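Local coordinates for hemolysin-like protein containing CBS domains (Oenococcus oeni, PDB 3OCO), which is of unknown function but, as the tandem CBS-domain part of a longer membrane protein, belongs to a family that may bind flavin adenine dinucleotide, at residues A[63-68]-A[126-131]; A[96-101]-A[119-124]. One frame throughout, in Å; residues are numbered along the deposited sequence.

Contact 1: A[63-68]-A[126-131]; sequences DKDKII and GGTSGI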
loop_
_atom_site.group_PDB
_atom_site.type_symbol
_atom_site.label_atom_id
_atom_site.label_comp_id
_atom_site.label_asym_id
_atom_site.label_seq_id
_atom_site.Cartn_x
_atom_site.Cartn_y
_atom_site.Cartn_z
ATOM N N ASP A 63 15.698 -20.458 0.502
ATOM C CA ASP A 63 15.596 -20.649 1.945
ATOM C C ASP A 63 14.841 -19.482 2.572
ATOM O O ASP A 63 15.319 -18.355 2.530
ATOM C CB ASP A 63 17.010 -20.732 2.543
ATOM C CG ASP A 63 17.035 -21.334 3.938
ATOM O OD1 ASP A 63 15.958 -21.517 4.546
ATOM O OD2 ASP A 63 18.146 -21.634 4.422
ATOM N N LYS A 64 13.681 -19.739 3.165
ATOM C CA LYS A 64 12.956 -18.645 3.844
ATOM C C LYS A 64 13.817 -17.941 4.878
ATOM O O LYS A 64 13.624 -16.754 5.127
ATOM C CB LYS A 64 11.662 -19.116 4.517
ATOM C CG LYS A 64 10.499 -19.366 3.572
ATOM C CD LYS A 64 9.522 -20.360 4.198
ATOM C CE LYS A 64 8.229 -19.696 4.643
ATOM N NZ LYS A 64 7.340 -19.473 3.486
ATOM N N ASP A 65 14.775 -18.658 5.466
ATOM C CA ASP A 65 15.613 -18.086 6.527
ATOM C C ASP A 65 16.756 -17.230 5.975
ATOM O O ASP A 65 17.536 -16.652 6.733
ATOM C CB ASP A 65 16.132 -19.176 7.474
ATOM C CG ASP A 65 15.015 -19.856 8.253
ATOM O OD1 ASP A 65 14.257 -19.134 8.925
ATOM O OD2 ASP A 65 14.884 -21.100 8.195
ATOM N N LYS A 66 16.826 -17.136 4.652
ATOM C CA LYS A 66 17.800 -16.284 3.973
ATOM C C LYS A 66 17.153 -15.188 3.079
ATOM O O LYS A 66 17.356 -15.169 1.844
ATOM C CB LYS A 66 18.726 -17.157 3.117
ATOM C CG LYS A 66 19.658 -18.084 3.917
ATOM C CD LYS A 66 20.478 -18.957 2.976
ATOM C CE LYS A 66 21.333 -19.989 3.709
ATOM N NZ LYS A 66 21.858 -21.043 2.762
ATOM N N ILE A 67 16.382 -14.286 3.688
ATOM C CA ILE A 67 15.802 -13.153 2.947
ATOM C C ILE A 67 16.856 -12.088 2.658
ATOM O O ILE A 67 17.393 -11.483 3.576
ATOM C CB ILE A 67 14.656 -12.447 3.725
ATOM C CG1 ILE A 67 13.536 -13.422 4.093
ATOM C CG2 ILE A 67 14.114 -11.275 2.910
ATOM C CD1 ILE A 67 13.248 -14.409 3.020
ATOM N N ILE A 68 17.146 -11.841 1.389
ATOM C CA ILE A 68 18.170 -10.857 1.036
ATOM C C ILE A 68 17.610 -9.481 0.592
ATOM O O ILE A 68 18.360 -8.510 0.454
ATOM C CB ILE A 68 19.095 -11.418 -0.048
ATOM C CG1 ILE A 68 18.306 -12.326 -0.986
ATOM C CG2 ILE A 68 20.212 -12.245 0.574
ATOM C CD1 ILE A 68 19.026 -12.645 -2.280
ATOM N N GLY A 126 19.287 -15.915 13.865
ATOM C CA GLY A 126 19.349 -15.261 12.571
ATOM C C GLY A 126 18.504 -15.937 11.502
ATOM O O GLY A 126 18.701 -15.694 10.312
ATOM N N GLY A 127 17.569 -16.794 11.913
ATOM C CA GLY A 127 16.510 -17.248 11.017
ATOM C C GLY A 127 15.436 -16.164 10.865
ATOM O O GLY A 127 15.571 -15.101 11.460
ATOM N N THR A 128 14.380 -16.436 10.089
ATOM C CA THR A 128 13.295 -15.473 9.807
ATOM C C THR A 128 12.030 -15.759 10.622
ATOM O O THR A 128 11.377 -16.779 10.405
ATOM C CB THR A 128 12.867 -15.551 8.328
ATOM O OG1 THR A 128 13.959 -15.159 7.482
ATOM C CG2 THR A 128 11.656 -14.647 8.070
ATOM N N SER A 129 11.684 -14.864 11.547
ATOM C CA SER A 129 10.459 -14.994 12.345
ATOM C C SER A 129 9.220 -14.513 11.587
ATOM O O SER A 129 8.131 -15.062 11.740
ATOM C CB SER A 129 10.588 -14.196 13.641
ATOM O OG SER A 129 11.731 -14.608 14.356
ATOM N N GLY A 130 9.403 -13.483 10.771
ATOM C CA GLY A 130 8.347 -12.948 9.932
ATOM C C GLY A 130 8.756 -11.582 9.399
ATOM O O GLY A 130 9.912 -11.158 9.591
ATOM N N ILE A 131 7.820 -10.891 8.730
ATOM C CA ILE A 131 8.111 -9.590 8.150
ATOM C C ILE A 131 7.076 -8.548 8.565
ATOM O O ILE A 131 5.972 -8.885 9.007
ATOM C CB ILE A 131 8.143 -9.631 6.593
ATOM C CG1 ILE A 131 6.735 -9.800 6.007
ATOM C CG2 ILE A 131 9.065 -10.709 6.089
ATOM C CD1 ILE A 131 6.692 -9.830 4.476
HETATM O O HOH W 1 16.444 -13.773 7.197
#
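Thr128 is held twice by the turn at 63-66, through its hydroxyl and its backbone amide, at this junction between two CBS domains. The hydroxyl OG1 of Thr128 donates to Lys64 O at 2.9 Å, coming in at 133° to the C=O and tilted somewhat out of the carbonyl plane. From the neighbouring residue Asp65 OD1 accepts from the backbone N of Thr128 at 2.9 Å through its anti lone pair; at 178° the bond is practically straight. With OG1 beside the backbone N (chi1 -64°), Thr128 offers its hydroxyl and its amide to successive residues of one turn. A water adds a further link, donating to both Thr128 OG1 and Asp65 O. Beside this polar group CG1 of Ile67 approaches Thr128 OG1 to 3.8 Å, the two side chains crossing at roughly a right angle.

The turn itself is shaped by Asp63: it is a type I beta turn from Asp63 to Lys66, and Asp63 OD1 accepts from Asp65 N as an Asx turn. It connects strand 55-60 to strand 66-72 of the first CBS domain, where Ile67 packs on Pro57 and Thr59. Thr128 opens strand 128-132 of the second domain's sheet, with Arg29 bound to its carbonyl.

Contact 2: A[96-101]-A[119-124]; sequences VSVPEN and AIVIDE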
loop_
_atom_site.group_PDB
_atom_site.type_symbol
_atom_site.label_atom_id
_atom_site.label_comp_id
_atom_site.label_asym_id
_atom_site.label_seq_id
_atom_site.Cartn_x
_atom_site.Cartn_y
_atom_site.Cartn_z
ATOM N N VAL A 96 15.486 -3.951 5.755
ATOM C CA VAL A 96 16.173 -3.810 7.026
ATOM C C VAL A 96 15.738 -4.965 7.942
ATOM O O VAL A 96 14.595 -5.425 7.889
ATOM C CB VAL A 96 15.931 -2.425 7.658
ATOM C CG1 VAL A 96 14.486 -2.289 8.124
ATOM C CG2 VAL A 96 16.897 -2.188 8.807
ATOM N N SER A 97 16.663 -5.472 8.746
ATOM C CA SER A 97 16.310 -6.544 9.656
ATOM C C SER A 97 16.265 -6.012 11.076
ATOM O O SER A 97 17.003 -5.086 11.435
ATOM C CB SER A 97 17.288 -7.718 9.525
ATOM O OG SER A 97 18.616 -7.330 9.826
ATOM N N VAL A 98 15.373 -6.579 11.876
ATOM C CA VAL A 98 15.180 -6.126 13.248
ATOM C C VAL A 98 14.891 -7.345 14.112
ATOM O O VAL A 98 14.311 -8.315 13.612
ATOM C CB VAL A 98 13.985 -5.131 13.358
ATOM C CG1 VAL A 98 14.065 -4.049 12.275
ATOM C CG2 VAL A 98 12.652 -5.852 13.256
ATOM N N PRO A 99 15.277 -7.295 15.411
ATOM C CA PRO A 99 15.048 -8.400 16.352
ATOM C C PRO A 99 13.585 -8.504 16.770
ATOM O O PRO A 99 12.875 -7.493 16.744
ATOM C CB PRO A 99 15.906 -8.020 17.573
ATOM C CG PRO A 99 16.524 -6.663 17.267
ATOM C CD PRO A 99 15.796 -6.094 16.091
ATOM N N GLU A 100 13.141 -9.703 17.148
ATOM C CA GLU A 100 11.749 -9.918 17.572
ATOM C C GLU A 100 11.271 -8.940 18.631
ATOM O O GLU A 100 10.079 -8.639 18.723
ATOM C CB GLU A 100 11.561 -11.334 18.108
ATOM C CG GLU A 100 11.397 -12.384 17.048
ATOM C CD GLU A 100 11.719 -13.767 17.560
ATOM O OE1 GLU A 100 11.529 -14.023 18.768
ATOM O OE2 GLU A 100 12.173 -14.603 16.757
ATOM N N ASN A 101 12.194 -8.447 19.443
ATOM C CA ASN A 101 11.807 -7.647 20.595
ATOM C C ASN A 101 11.863 -6.133 20.377
ATOM O O ASN A 101 11.581 -5.378 21.300
ATOM C CB ASN A 101 12.608 -8.048 21.842
ATOM C CG ASN A 101 14.102 -7.898 21.641
ATOM O OD1 ASN A 101 14.636 -6.788 21.653
ATOM N ND2 ASN A 101 14.786 -9.019 21.440
ATOM N N ALA A 119 10.658 -4.498 6.801
ATOM C CA ALA A 119 11.536 -4.945 7.861
ATOM C C ALA A 119 11.399 -6.450 7.966
ATOM O O ALA A 119 10.288 -6.982 7.885
ATOM C CB ALA A 119 11.146 -4.302 9.155
ATOM N N ILE A 120 12.523 -7.140 8.131
ATOM C CA ILE A 120 12.482 -8.576 8.325
ATOM C C ILE A 120 12.760 -8.848 9.793
ATOM O O ILE A 120 13.798 -8.421 10.321
ATOM C CB ILE A 120 13.523 -9.321 7.434
ATOM C CG1 ILE A 120 13.120 -9.288 5.960
ATOM C CG2 ILE A 120 13.588 -10.765 7.813
ATOM C CD1 ILE A 120 12.976 -7.925 5.384
ATOM N N VAL A 121 11.827 -9.535 10.452
ATOM C CA VAL A 121 11.979 -9.856 11.868
ATOM C C VAL A 121 12.800 -11.153 12.038
ATOM O O VAL A 121 12.393 -12.213 11.547
ATOM C CB VAL A 121 10.611 -9.986 12.583
ATOM C CG1 VAL A 121 10.808 -10.065 14.091
ATOM C CG2 VAL A 121 9.709 -8.809 12.250
ATOM N N ILE A 122 13.946 -11.056 12.724
ATOM C CA ILE A 122 14.933 -12.156 12.814
ATOM C C ILE A 122 14.967 -12.800 14.199
ATOM O O ILE A 122 14.909 -12.099 15.202
ATOM C CB ILE A 122 16.376 -11.642 12.602
ATOM C CG1 ILE A 122 16.405 -10.218 12.067
ATOM C CG2 ILE A 122 17.164 -12.557 11.704
ATOM C CD1 ILE A 122 17.737 -9.541 12.344
ATOM N N ASP A 123 15.119 -14.121 14.266
ATOM C CA ASP A 123 15.235 -14.789 15.563
ATOM C C ASP A 123 16.660 -14.720 16.136
ATOM O O ASP A 123 17.543 -14.105 15.545
ATOM C CB ASP A 123 14.699 -16.231 15.523
ATOM C CG ASP A 123 15.493 -17.141 14.592
ATOM O OD1 ASP A 123 16.665 -16.827 14.284
ATOM O OD2 ASP A 123 14.937 -18.184 14.173
ATOM N N GLU A 124 16.864 -15.331 17.297
ATOM C CA GLU A 124 18.175 -15.340 17.955
ATOM C C GLU A 124 19.259 -16.017 17.112
ATOM O O GLU A 124 20.430 -15.667 17.199
ATOM C CB GLU A 124 18.065 -16.036 19.308
ATOM C CG GLU A 124 17.021 -17.136 19.302
ATOM C CD GLU A 124 17.003 -17.944 20.580
ATOM O OE1 GLU A 124 17.981 -17.854 21.356
ATOM O OE2 GLU A 124 16.011 -18.676 20.804
#
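Ile122 lies over Ser97 on one face of a pair of parallel strands, while Val96, Val98, Ala119 and Val121 share the other. The first torsion of Ile122 is nearly eclipsed (chi1 -12°), which turns CG1 toward the neighbouring strand, close to Val98 O. Its CD1 methyl comes to 3.4 Å from Ser97 CB, tighter than usual for two carbons, and also touches the hydroxyl OG; the fit is strained and the exact placement of this side chain doubtful. On the other face the contacts are at ordinary van der Waals distance: Val96 CG1 stands 4.0 Å from Ala119 CB, and the CG2 methyls of Val98 and Val121 meet at 4.3 Å.

Between the two faces the strands are joined by backbone bonds in which Val96 O accepts from Ile120 N, Ile120 O from Val98 N, and Val98 O from Ile122 N. The N-to-C directions of strands 96-99 and 119-122 differ by 35°. They are the two strands of a beta-alpha-beta unit of the second CBS domain, and the crossover helix 104-113 packs on the valine and alanine face at Val96 and Ala119, both touching Met111.

Beyond the last bridge, Glu100 turns back toward the partner strand. Its CG passes 3.8 Å from CG1 of Val121, the side chains crossing at about a right angle; that methyl group is anti to the Val121 backbone N, which carries it toward Glu100. Further out, Glu100 and Asp123 run side by side and point the same way, their carboxylate planes 70° apart. OE2 of Glu100 sits 3.2 Å from CB of Asp123, but the two acids are engaged separately: Glu100 OE2 is probably hydrogen-bonded to Ser129 OG, and Asp123 OD1 takes the backbone N of Gly127.

Segment 126-131 of contact 1 lies in the same sheet as both strands of contact 2, with strand 119-122 between 96-99 and 128-132; the contact centres are about 9 Å apart. A short loop leads from strand 119-122 to the antiparallel strand 128-132, so the strand that completes the parallel pair is followed by the one that reaches the other CBS domain. Gly130 O lies 2.7 Å from Val121 N, a probable hydrogen bond, and the classic beta bulge of Ser129 and Gly130 opposite Val121 falls at this seam. Ser129 OG and Glu100 OE2, 2.4 Å apart, are probably hydrogen-bonded too, though unusually short and of uncertain geometry. Contact 2 is thus internal to one CBS domain, whereas contact 1 joins the two.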